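Capsule biosynthesis protein CapD proenzyme (Bacillus anthracis, PDB 3G9K) cleaves the poly-gamma-D-glutamate capsule of the anthrax bacillus and joins it by an amide bond to meso-diaminopimelic acid in the peptidoglycan. Local coordinates at residues 45-53 / 104-115; 224-233 / 243-253. One frame throughout, in Å; residues are numbered along the deposited sequence.

Contact 1: residues 45-53 / 104-115; sequences VDAAIVVSY and FVAGMEYIHDNY
Phe104 drives the edge of its ring into the face of Tyr53: CE1 of Phe104 stands 3.6 Å above the centre of the tyrosine ring, and the two planes are 88° apart, a nearly perfect T-shaped stack. The outer end of the phenylalanine also reaches the backbone of the facing helix, with Phe104 CZ 3.5 Å from Ser52 O. Next along comes Met108, a selenomethionine. Its chain, bent at chi2 and chi3, runs past the tyrosine in the opposite direction, CB and CG lying against Tyr53 CE1, and leaves SE 3.7 Å from Ser52 CB. One turn further, Ile49 extends CD1 to within 3.6 Å of His112 CB, and the row closes where Val45 meets Ile111 and the CB of Tyr115. Val45 CG1 is only 3.2 Å from Ile111 CG2, tighter than ordinary van der Waals contact.

Several polar groups beside this apolar seam have partners of their own. Ser52 OG, turned beside its own backbone N (chi1 -66°), bonds at 2.8 Å to Ala48 O, which Ser52 N approaches from the other face of the carbonyl plane. His112 bonds through ND1 to Asp113 and through NE2 to Leu118 O, while the Asp46 carboxylate takes the backbone N-H groups of Ser117 and Leu118.

The axes of segments 45-53 and 104-115 run nearly antiparallel, at 164°, and approach to 10.0 Å. This helix pair packs on strand 68-74 through Met71 and Ile73, consistent with the helical layer against the sheet in Ntn-type folds. Its side chains meet through apolar and aromatic groups; polar linkage comes from a water joining Tyr53 OH to Val105 O and from residues 117-118 of the same chain, which join Asp46 and His112.

Contact 2: residues 224-233 / 243-253; sequences VKGNYMGYDV and VTLLQMLKLAE
This is a strand-on-helix contact: the hairpin of strands 219-228 and 231-235 lies against helix 242-254, the next in sequence, and the axes of strand 224-228 and helix segment 243-253 come within 8.7 Å at 23°. Leu246 fills the middle, CD1 resting 3.8 Å from Gly226 CA, where the strand carries no side chain, and CG touching Val233 CG1. Tyr228 lies flat over Leu249, whose CB sits 3.7 Å from the ring centroid in a CH-pi contact; Met229 CG lies over the opposite face, toward its rim.

Polar bonds fasten the turn end of the hairpin. Lys250, bent at chi3 and chi4, curls its NZ back to Asn227 O at 2.7 Å, from above the carbonyl plane, and a water links NZ to Asn227 N. Glu253, extended with CG anti to N (chi1 173°), takes the N-H of Met229, in the type I' turn, on OE1 at 3.2 Å from above the carboxylate plane.

Lys250 also forms a salt bridge with Asp302 of helix 302-306, and helix 264-284 packs along helix 242-254. Thr94 of the other CapD chain bonds to Tyr228 OH, and a strand of that chain pairs with Asp232 and Val233, continuing the sheet.

Contacts 1 and 2 follow one another along the chain and do not touch: their centres are 28 Å apart and their nearest atoms about 13 Å. The antiparallel sheet, four-stranded within this chain, relates them. Strand 68-74, at one edge, packs on contact 1; strands 219-228 and 231-235, at the other side, supply the hairpin of contact 2. The centre of contact 1 lies about 11 Å from the centre of the chain, that of contact 2 about 22 Å. In gamma-glutamyltransferases the nucleophilic threonine opens the small subunit, probably the other chain here. Phe4 and Ile6 of that chain pack on contact 1, which may therefore lie nearer the site; contact 2 probably bears on it through the subunit interface.

Contact 1: residues 45-53 / 104-115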
loop_
_atom_site.group_PDB
_atom_site.type_symbol
_atom_site.label_atom_id
_atom_site.label_comp_id
_atom_site.label_asym_id
_atom_site.label_seq_id
_atom_site.Cartn_x
_atom_site.Cartn_y
_atom_site.Cartn_z
ATOM N N VAL A 45 5.708 -6.388 -14.072
ATOM C CA VAL A 45 4.247 -6.655 -13.967
ATOM C C VAL A 45 3.993 -8.099 -13.574
ATOM O O VAL A 45 3.274 -8.363 -12.612
ATOM C CB VAL A 45 3.483 -6.222 -15.225
ATOM C CG1 VAL A 45 1.984 -6.627 -15.207
ATOM C CG2 VAL A 45 3.582 -4.740 -15.362
ATOM N N ASP A 46 4.587 -9.039 -14.283
ATOM C CA ASP A 46 4.462 -10.449 -13.875
ATOM C C ASP A 46 4.849 -10.741 -12.419
ATOM O O ASP A 46 4.137 -11.449 -11.677
ATOM C CB ASP A 46 5.301 -11.293 -14.806
ATOM C CG ASP A 46 4.695 -11.405 -16.192
ATOM O OD1 ASP A 46 3.566 -10.920 -16.427
ATOM O OD2 ASP A 46 5.354 -12.010 -17.043
ATOM N N ALA A 47 6.004 -10.229 -12.001
ATOM C CA ALA A 47 6.420 -10.322 -10.611
ATOM C C ALA A 47 5.421 -9.660 -9.651
ATOM O O ALA A 47 5.220 -10.145 -8.558
ATOM C CB ALA A 47 7.814 -9.714 -10.420
ATOM N N ALA A 48 4.841 -8.533 -10.041
ATOM C CA ALA A 48 3.883 -7.820 -9.181
ATOM C C ALA A 48 2.593 -8.649 -8.949
ATOM O O ALA A 48 2.014 -8.641 -7.868
ATOM C CB ALA A 48 3.521 -6.447 -9.821
ATOM N N ILE A 49 2.179 -9.402 -9.963
ATOM C CA ILE A 49 1.001 -10.250 -9.846
ATOM C C ILE A 49 1.309 -11.386 -8.902
ATOM O O ILE A 49 0.497 -11.736 -8.010
ATOM C CB ILE A 49 0.556 -10.820 -11.223
ATOM C CG1 ILE A 49 0.004 -9.689 -12.083
ATOM C CG2 ILE A 49 -0.426 -11.971 -11.020
ATOM C CD1 ILE A 49 -0.163 -9.987 -13.610
ATOM N N VAL A 50 2.473 -11.975 -9.090
ATOM C CA VAL A 50 2.935 -13.051 -8.192
ATOM C C VAL A 50 3.025 -12.550 -6.733
ATOM O O VAL A 50 2.508 -13.171 -5.813
ATOM C CB VAL A 50 4.296 -13.562 -8.641
ATOM C CG1 VAL A 50 4.877 -14.431 -7.598
ATOM C CG2 VAL A 50 4.160 -14.316 -9.995
ATOM N N VAL A 51 3.713 -11.440 -6.540
ATOM C CA VAL A 51 3.854 -10.792 -5.243
ATOM C C VAL A 51 2.493 -10.458 -4.640
ATOM O O VAL A 51 2.287 -10.662 -3.452
ATOM C CB VAL A 51 4.750 -9.520 -5.305
ATOM C CG1 VAL A 51 4.650 -8.705 -4.006
ATOM C CG2 VAL A 51 6.244 -9.882 -5.581
ATOM N N SER A 52 1.588 -9.895 -5.434
ATOM C CA SER A 52 0.264 -9.492 -4.867
ATOM C C SER A 52 -0.501 -10.692 -4.341
ATOM O O SER A 52 -0.993 -10.695 -3.209
ATOM C CB SER A 52 -0.589 -8.758 -5.866
ATOM O OG SER A 52 0.008 -7.538 -6.175
ATOM N N TYR A 53 -0.553 -11.744 -5.136
ATOM C CA TYR A 53 -1.186 -12.983 -4.673
ATOM C C TYR A 53 -0.499 -13.695 -3.451
ATOM O O TYR A 53 -1.164 -14.234 -2.570
ATOM C CB TYR A 53 -1.361 -13.927 -5.872
ATOM C CG TYR A 53 -2.669 -13.794 -6.621
ATOM C CD1 TYR A 53 -2.732 -13.193 -7.861
ATOM C CD2 TYR A 53 -3.832 -14.342 -6.103
ATOM C CE1 TYR A 53 -3.972 -13.128 -8.586
ATOM C CE2 TYR A 53 -5.010 -14.269 -6.775
ATOM C CZ TYR A 53 -5.085 -13.657 -8.022
ATOM O OH TYR A 53 -6.298 -13.610 -8.631
ATOM N N PHE A 104 -9.516 -6.976 -6.316
ATOM C CA PHE A 104 -8.200 -7.588 -6.450
ATOM C C PHE A 104 -8.077 -8.568 -7.659
ATOM O O PHE A 104 -7.183 -8.406 -8.532
ATOM C CB PHE A 104 -7.878 -8.346 -5.141
ATOM C CG PHE A 104 -6.489 -8.907 -5.090
ATOM C CD1 PHE A 104 -6.206 -10.162 -5.648
ATOM C CD2 PHE A 104 -5.464 -8.222 -4.463
ATOM C CE1 PHE A 104 -4.928 -10.708 -5.615
ATOM C CE2 PHE A 104 -4.168 -8.759 -4.425
ATOM C CZ PHE A 104 -3.922 -10.027 -4.996
ATOM N N VAL A 105 -8.927 -9.603 -7.674
ATOM C CA VAL A 105 -8.874 -10.656 -8.707
ATOM C C VAL A 105 -9.049 -10.086 -10.143
ATOM O O VAL A 105 -8.253 -10.413 -11.051
ATOM C CB VAL A 105 -9.837 -11.793 -8.371
ATOM C CG1 VAL A 105 -9.958 -12.803 -9.543
ATOM C CG2 VAL A 105 -9.364 -12.489 -7.087
ATOM N N ALA A 106 -10.051 -9.223 -10.322
ATOM C CA ALA A 106 -10.282 -8.469 -11.578
ATOM C C ALA A 106 -9.109 -7.548 -11.965
ATOM O O ALA A 106 -8.727 -7.477 -13.157
ATOM C CB ALA A 106 -11.560 -7.665 -11.505
ATOM N N GLY A 107 -8.512 -6.876 -10.979
ATOM C CA GLY A 107 -7.328 -6.055 -11.192
ATOM C C GLY A 107 -6.160 -6.815 -11.754
ATOM O O GLY A 107 -5.584 -6.418 -12.757
HETATM N N MSE A 108 -5.820 -7.908 -11.065
HETATM C CA MSE A 108 -4.694 -8.744 -11.471
HETATM C C MSE A 108 -4.913 -9.331 -12.866
HETATM O O MSE A 108 -3.979 -9.350 -13.689
HETATM C CB MSE A 108 -4.451 -9.866 -10.451
HETATM C CG MSE A 108 -4.024 -9.387 -9.049
HETATM SE SE MSE A 108 -2.456 -8.231 -9.061
HETATM C CE MSE A 108 -3.155 -6.627 -8.284
ATOM N N GLU A 109 -6.151 -9.779 -13.166
ATOM C CA GLU A 109 -6.410 -10.315 -14.497
ATOM C C GLU A 109 -6.302 -9.249 -15.582
ATOM O O GLU A 109 -5.740 -9.521 -16.646
ATOM C CB GLU A 109 -7.768 -10.990 -14.602
ATOM C CG GLU A 109 -8.031 -11.573 -16.010
ATOM C CD GLU A 109 -9.183 -12.527 -15.990
ATOM O OE1 GLU A 109 -9.021 -13.638 -15.451
ATOM O OE2 GLU A 109 -10.248 -12.142 -16.476
ATOM N N TYR A 110 -6.862 -8.069 -15.335
ATOM C CA TYR A 110 -6.757 -6.923 -16.242
ATOM C C TYR A 110 -5.308 -6.485 -16.492
ATOM O O TYR A 110 -4.891 -6.218 -17.620
ATOM C CB TYR A 110 -7.538 -5.723 -15.709
ATOM C CG TYR A 110 -7.541 -4.556 -16.678
ATOM C CD1 TYR A 110 -6.423 -3.728 -16.810
ATOM C CD2 TYR A 110 -8.649 -4.311 -17.508
ATOM C CE1 TYR A 110 -6.405 -2.705 -17.726
ATOM C CE2 TYR A 110 -8.639 -3.268 -18.429
ATOM C CZ TYR A 110 -7.521 -2.486 -18.527
ATOM O OH TYR A 110 -7.498 -1.460 -19.442
ATOM N N ILE A 111 -4.552 -6.397 -15.408
ATOM C CA ILE A 111 -3.129 -6.091 -15.452
ATOM C C ILE A 111 -2.395 -7.132 -16.255
ATOM O O ILE A 111 -1.611 -6.816 -17.119
ATOM C CB ILE A 111 -2.543 -6.007 -14.011
ATOM C CG1 ILE A 111 -3.101 -4.726 -13.357
ATOM C CG2 ILE A 111 -0.964 -6.052 -14.029
ATOM C CD1 ILE A 111 -2.944 -4.591 -11.779
ATOM N N HIS A 112 -2.630 -8.410 -15.951
ATOM C CA HIS A 112 -2.005 -9.439 -16.736
ATOM C C HIS A 112 -2.293 -9.333 -18.247
ATOM O O HIS A 112 -1.368 -9.410 -19.065
ATOM C CB HIS A 112 -2.458 -10.823 -16.274
ATOM C CG HIS A 112 -2.033 -11.902 -17.212
ATOM N ND1 HIS A 112 -2.780 -12.256 -18.318
ATOM C CD2 HIS A 112 -0.894 -12.629 -17.270
ATOM C CE1 HIS A 112 -2.124 -13.181 -19.000
ATOM N NE2 HIS A 112 -0.969 -13.408 -18.400
ATOM N N ASP A 113 -3.566 -9.200 -18.602
ATOM C CA ASP A 113 -3.978 -9.269 -20.004
ATOM C C ASP A 113 -3.506 -8.065 -20.803
ATOM O O ASP A 113 -3.362 -8.134 -22.033
ATOM C CB ASP A 113 -5.486 -9.349 -20.104
ATOM C CG ASP A 113 -6.025 -10.681 -19.633
ATOM O OD1 ASP A 113 -5.247 -11.603 -19.272
ATOM O OD2 ASP A 113 -7.250 -10.802 -19.603
ATOM N N ASN A 114 -3.264 -6.954 -20.124
ATOM C CA ASN A 114 -2.930 -5.736 -20.832
ATOM C C ASN A 114 -1.478 -5.304 -20.676
ATOM O O ASN A 114 -0.959 -4.563 -21.539
ATOM C CB ASN A 114 -3.884 -4.617 -20.435
ATOM C CG ASN A 114 -5.311 -4.891 -20.880
ATOM O OD1 ASN A 114 -5.637 -4.782 -22.073
ATOM N ND2 ASN A 114 -6.164 -5.288 -19.938
ATOM N N TYR A 115 -0.795 -5.762 -19.619
ATOM C CA TYR A 115 0.596 -5.369 -19.323
ATOM C C TYR A 115 1.525 -6.535 -18.960
ATOM O O TYR A 115 2.735 -6.353 -18.792
ATOM C CB TYR A 115 0.621 -4.294 -18.222
ATOM C CG TYR A 115 -0.335 -3.144 -18.485
ATOM C CD1 TYR A 115 0.022 -2.073 -19.319
ATOM C CD2 TYR A 115 -1.606 -3.139 -17.918
ATOM C CE1 TYR A 115 -0.878 -1.019 -19.563
ATOM C CE2 TYR A 115 -2.500 -2.109 -18.153
ATOM C CZ TYR A 115 -2.134 -1.055 -18.975
ATOM O OH TYR A 115 -3.050 -0.053 -19.178
HETATM O O HOH W 1 -6.656 -12.561 -11.174
#

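Contact 2: residues 224-233 / 243-253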
loop_
_atom_site.group_PDB
_atom_site.type_symbol
_atom_site.label_atom_id
_atom_site.label_comp_id
_atom_site.label_asym_id
_atom_site.label_seq_id
_atom_site.Cartn_x
_atom_site.Cartn_y
_atom_site.Cartn_z
ATOM N N VAL A 224 -1.192 10.924 -11.854
ATOM C CA VAL A 224 -0.940 12.346 -11.583
ATOM C C VAL A 224 0.547 12.544 -11.860
ATOM O O VAL A 224 1.379 11.725 -11.451
ATOM C CB VAL A 224 -1.227 12.766 -10.118
ATOM C CG1 VAL A 224 -1.123 14.306 -9.965
ATOM C CG2 VAL A 224 -2.575 12.316 -9.654
ATOM N N LYS A 225 0.882 13.625 -12.562
ATOM C CA LYS A 225 2.274 13.946 -12.899
ATOM C C LYS A 225 2.578 15.396 -12.534
ATOM O O LYS A 225 1.857 16.317 -12.918
ATOM C CB LYS A 225 2.609 13.656 -14.372
ATOM C CG LYS A 225 4.126 13.727 -14.715
ATOM C CD LYS A 225 4.613 15.136 -15.077
ATOM C CE LYS A 225 6.137 15.161 -15.240
ATOM N NZ LYS A 225 6.736 16.540 -15.194
ATOM N N GLY A 226 3.636 15.562 -11.743
ATOM C CA GLY A 226 4.130 16.849 -11.315
ATOM C C GLY A 226 5.647 16.788 -11.269
ATOM O O GLY A 226 6.285 15.911 -11.866
ATOM N N ASN A 227 6.221 17.776 -10.607
ATOM C CA ASN A 227 7.650 17.869 -10.397
ATOM C C ASN A 227 7.905 18.224 -8.931
ATOM O O ASN A 227 7.098 18.929 -8.288
ATOM C CB ASN A 227 8.250 18.916 -11.336
ATOM C CG ASN A 227 7.761 20.317 -11.043
ATOM O OD1 ASN A 227 8.120 20.908 -10.035
ATOM N ND2 ASN A 227 6.950 20.855 -11.930
ATOM N N TYR A 228 9.028 17.734 -8.404
ATOM C CA TYR A 228 9.411 18.043 -7.040
ATOM C C TYR A 228 10.896 17.818 -6.893
ATOM O O TYR A 228 11.385 16.732 -7.190
ATOM C CB TYR A 228 8.598 17.196 -6.064
ATOM C CG TYR A 228 9.178 17.027 -4.705
ATOM C CD1 TYR A 228 9.230 18.081 -3.800
ATOM C CD2 TYR A 228 9.663 15.781 -4.297
ATOM C CE1 TYR A 228 9.791 17.895 -2.506
ATOM C CE2 TYR A 228 10.203 15.592 -3.032
ATOM C CZ TYR A 228 10.280 16.654 -2.147
ATOM O OH TYR A 228 10.816 16.438 -0.896
HETATM N N MSE A 229 11.620 18.848 -6.466
HETATM C CA MSE A 229 13.072 18.768 -6.256
HETATM C C MSE A 229 13.834 18.265 -7.485
HETATM O O MSE A 229 14.824 17.526 -7.367
HETATM C CB MSE A 229 13.384 17.908 -5.023
HETATM C CG MSE A 229 12.982 18.558 -3.726
HETATM SE SE MSE A 229 14.173 20.042 -3.275
HETATM C CE MSE A 229 15.746 19.022 -2.726
ATOM N N GLY A 230 13.361 18.666 -8.674
ATOM C CA GLY A 230 13.996 18.260 -9.912
ATOM C C GLY A 230 13.657 16.855 -10.371
ATOM O O GLY A 230 14.216 16.361 -11.371
ATOM N N TYR A 231 12.736 16.208 -9.659
ATOM C CA TYR A 231 12.202 14.905 -10.060
ATOM C C TYR A 231 10.898 15.108 -10.781
ATOM O O TYR A 231 10.078 15.931 -10.363
ATOM C CB TYR A 231 11.878 14.059 -8.835
ATOM C CG TYR A 231 13.053 13.520 -8.065
ATOM C CD1 TYR A 231 13.557 14.216 -6.964
ATOM C CD2 TYR A 231 13.625 12.284 -8.385
ATOM C CE1 TYR A 231 14.585 13.731 -6.230
ATOM C CE2 TYR A 231 14.687 11.775 -7.632
ATOM C CZ TYR A 231 15.148 12.507 -6.542
ATOM O OH TYR A 231 16.192 12.061 -5.770
ATOM N N ASP A 232 10.681 14.353 -11.847
ATOM C CA ASP A 232 9.295 14.175 -12.308
ATOM C C ASP A 232 8.657 13.172 -11.343
ATOM O O ASP A 232 9.293 12.164 -10.993
ATOM C CB ASP A 232 9.221 13.612 -13.712
ATOM C CG ASP A 232 9.817 14.523 -14.748
ATOM O OD1 ASP A 232 9.440 15.708 -14.813
ATOM O OD2 ASP A 232 10.643 14.010 -15.512
ATOM N N VAL A 233 7.427 13.442 -10.921
ATOM C CA VAL A 233 6.704 12.592 -9.967
ATOM C C VAL A 233 5.411 12.083 -10.589
ATOM O O VAL A 233 4.599 12.867 -11.074
ATOM C CB VAL A 233 6.404 13.362 -8.644
ATOM C CG1 VAL A 233 5.634 12.502 -7.677
ATOM C CG2 VAL A 233 7.721 13.818 -7.991
ATOM N N VAL A 243 -2.371 13.389 -5.275
ATOM C CA VAL A 243 -2.405 14.875 -5.313
ATOM C C VAL A 243 -2.017 15.494 -3.947
ATOM O O VAL A 243 -1.178 16.390 -3.867
ATOM C CB VAL A 243 -3.774 15.428 -5.766
ATOM C CG1 VAL A 243 -3.830 16.949 -5.522
ATOM C CG2 VAL A 243 -4.055 15.085 -7.248
ATOM N N THR A 244 -2.602 14.981 -2.878
ATOM C CA THR A 244 -2.326 15.469 -1.530
ATOM C C THR A 244 -0.860 15.286 -1.166
ATOM O O THR A 244 -0.256 16.169 -0.607
ATOM C CB THR A 244 -3.222 14.768 -0.506
ATOM O OG1 THR A 244 -4.592 14.973 -0.857
ATOM C CG2 THR A 244 -2.987 15.302 0.908
ATOM N N LEU A 245 -0.294 14.127 -1.484
ATOM C CA LEU A 245 1.107 13.856 -1.161
ATOM C C LEU A 245 2.031 14.806 -1.898
ATOM O O LEU A 245 2.931 15.393 -1.294
ATOM C CB LEU A 245 1.457 12.403 -1.518
ATOM C CG LEU A 245 2.935 12.031 -1.554
ATOM C CD1 LEU A 245 3.682 12.402 -0.266
ATOM C CD2 LEU A 245 3.027 10.520 -1.856
ATOM N N LEU A 246 1.782 15.000 -3.193
ATOM C CA LEU A 246 2.630 15.872 -4.010
ATOM C C LEU A 246 2.520 17.379 -3.653
ATOM O O LEU A 246 3.508 18.104 -3.671
ATOM C CB LEU A 246 2.281 15.693 -5.492
ATOM C CG LEU A 246 3.420 15.622 -6.505
ATOM C CD1 LEU A 246 2.887 15.807 -7.927
ATOM C CD2 LEU A 246 4.602 16.497 -6.197
ATOM N N GLN A 247 1.309 17.839 -3.388
ATOM C CA GLN A 247 1.102 19.152 -2.790
ATOM C C GLN A 247 1.939 19.373 -1.518
ATOM O O GLN A 247 2.608 20.413 -1.375
ATOM C CB GLN A 247 -0.379 19.344 -2.443
ATOM C CG GLN A 247 -1.275 19.514 -3.645
ATOM C CD GLN A 247 -2.750 19.561 -3.278
ATOM O OE1 GLN A 247 -3.149 19.145 -2.182
ATOM N NE2 GLN A 247 -3.579 20.097 -4.203
HETATM N N MSE A 248 1.884 18.422 -0.625
HETATM C CA MSE A 248 2.651 18.477 0.618
HETATM C C MSE A 248 4.165 18.481 0.386
HETATM O O MSE A 248 4.890 19.229 1.044
HETATM C CB MSE A 248 2.258 17.339 1.554
HETATM C CG MSE A 248 0.907 17.515 2.222
HETATM SE SE MSE A 248 0.416 16.113 3.436
HETATM C CE MSE A 248 1.912 16.167 4.647
ATOM N N LEU A 249 4.634 17.622 -0.521
ATOM C CA LEU A 249 6.044 17.618 -0.892
ATOM C C LEU A 249 6.449 18.987 -1.450
ATOM O O LEU A 249 7.485 19.515 -1.073
ATOM C CB LEU A 249 6.347 16.532 -1.926
ATOM C CG LEU A 249 6.259 15.061 -1.458
ATOM C CD1 LEU A 249 6.329 14.140 -2.669
ATOM C CD2 LEU A 249 7.366 14.690 -0.423
ATOM N N LYS A 250 5.631 19.525 -2.361
ATOM C CA LYS A 250 5.928 20.806 -3.007
ATOM C C LYS A 250 5.849 21.975 -2.012
ATOM O O LYS A 250 6.740 22.834 -1.999
ATOM C CB LYS A 250 5.033 21.020 -4.212
ATOM C CG LYS A 250 5.341 20.092 -5.369
ATOM C CD LYS A 250 4.466 20.401 -6.561
ATOM C CE LYS A 250 4.955 21.662 -7.294
ATOM N NZ LYS A 250 6.174 21.445 -8.129
ATOM N N LEU A 251 4.817 21.988 -1.173
ATOM C CA LEU A 251 4.755 22.896 -0.022
ATOM C C LEU A 251 5.993 22.831 0.899
ATOM O O LEU A 251 6.502 23.872 1.321
ATOM C CB LEU A 251 3.473 22.646 0.781
ATOM C CG LEU A 251 2.172 23.216 0.165
ATOM C CD1 LEU A 251 0.898 22.611 0.782
ATOM C CD2 LEU A 251 2.184 24.755 0.318
ATOM N N ALA A 252 6.477 21.621 1.229
ATOM C CA ALA A 252 7.651 21.472 2.094
ATOM C C ALA A 252 8.932 21.970 1.420
ATOM O O ALA A 252 9.787 22.573 2.067
ATOM C CB ALA A 252 7.795 20.006 2.556
ATOM N N GLU A 253 9.062 21.717 0.115
ATOM C CA GLU A 253 10.149 22.276 -0.683
ATOM C C GLU A 253 10.152 23.820 -0.637
ATOM O O GLU A 253 11.176 24.441 -0.336
ATOM C CB GLU A 253 10.027 21.823 -2.137
ATOM C CG GLU A 253 11.019 22.494 -3.079
ATOM C CD GLU A 253 11.103 21.847 -4.438
ATOM O OE1 GLU A 253 10.143 21.125 -4.843
ATOM O OE2 GLU A 253 12.133 22.086 -5.108
HETATM O O HOH W 2 4.350 19.940 -9.984
#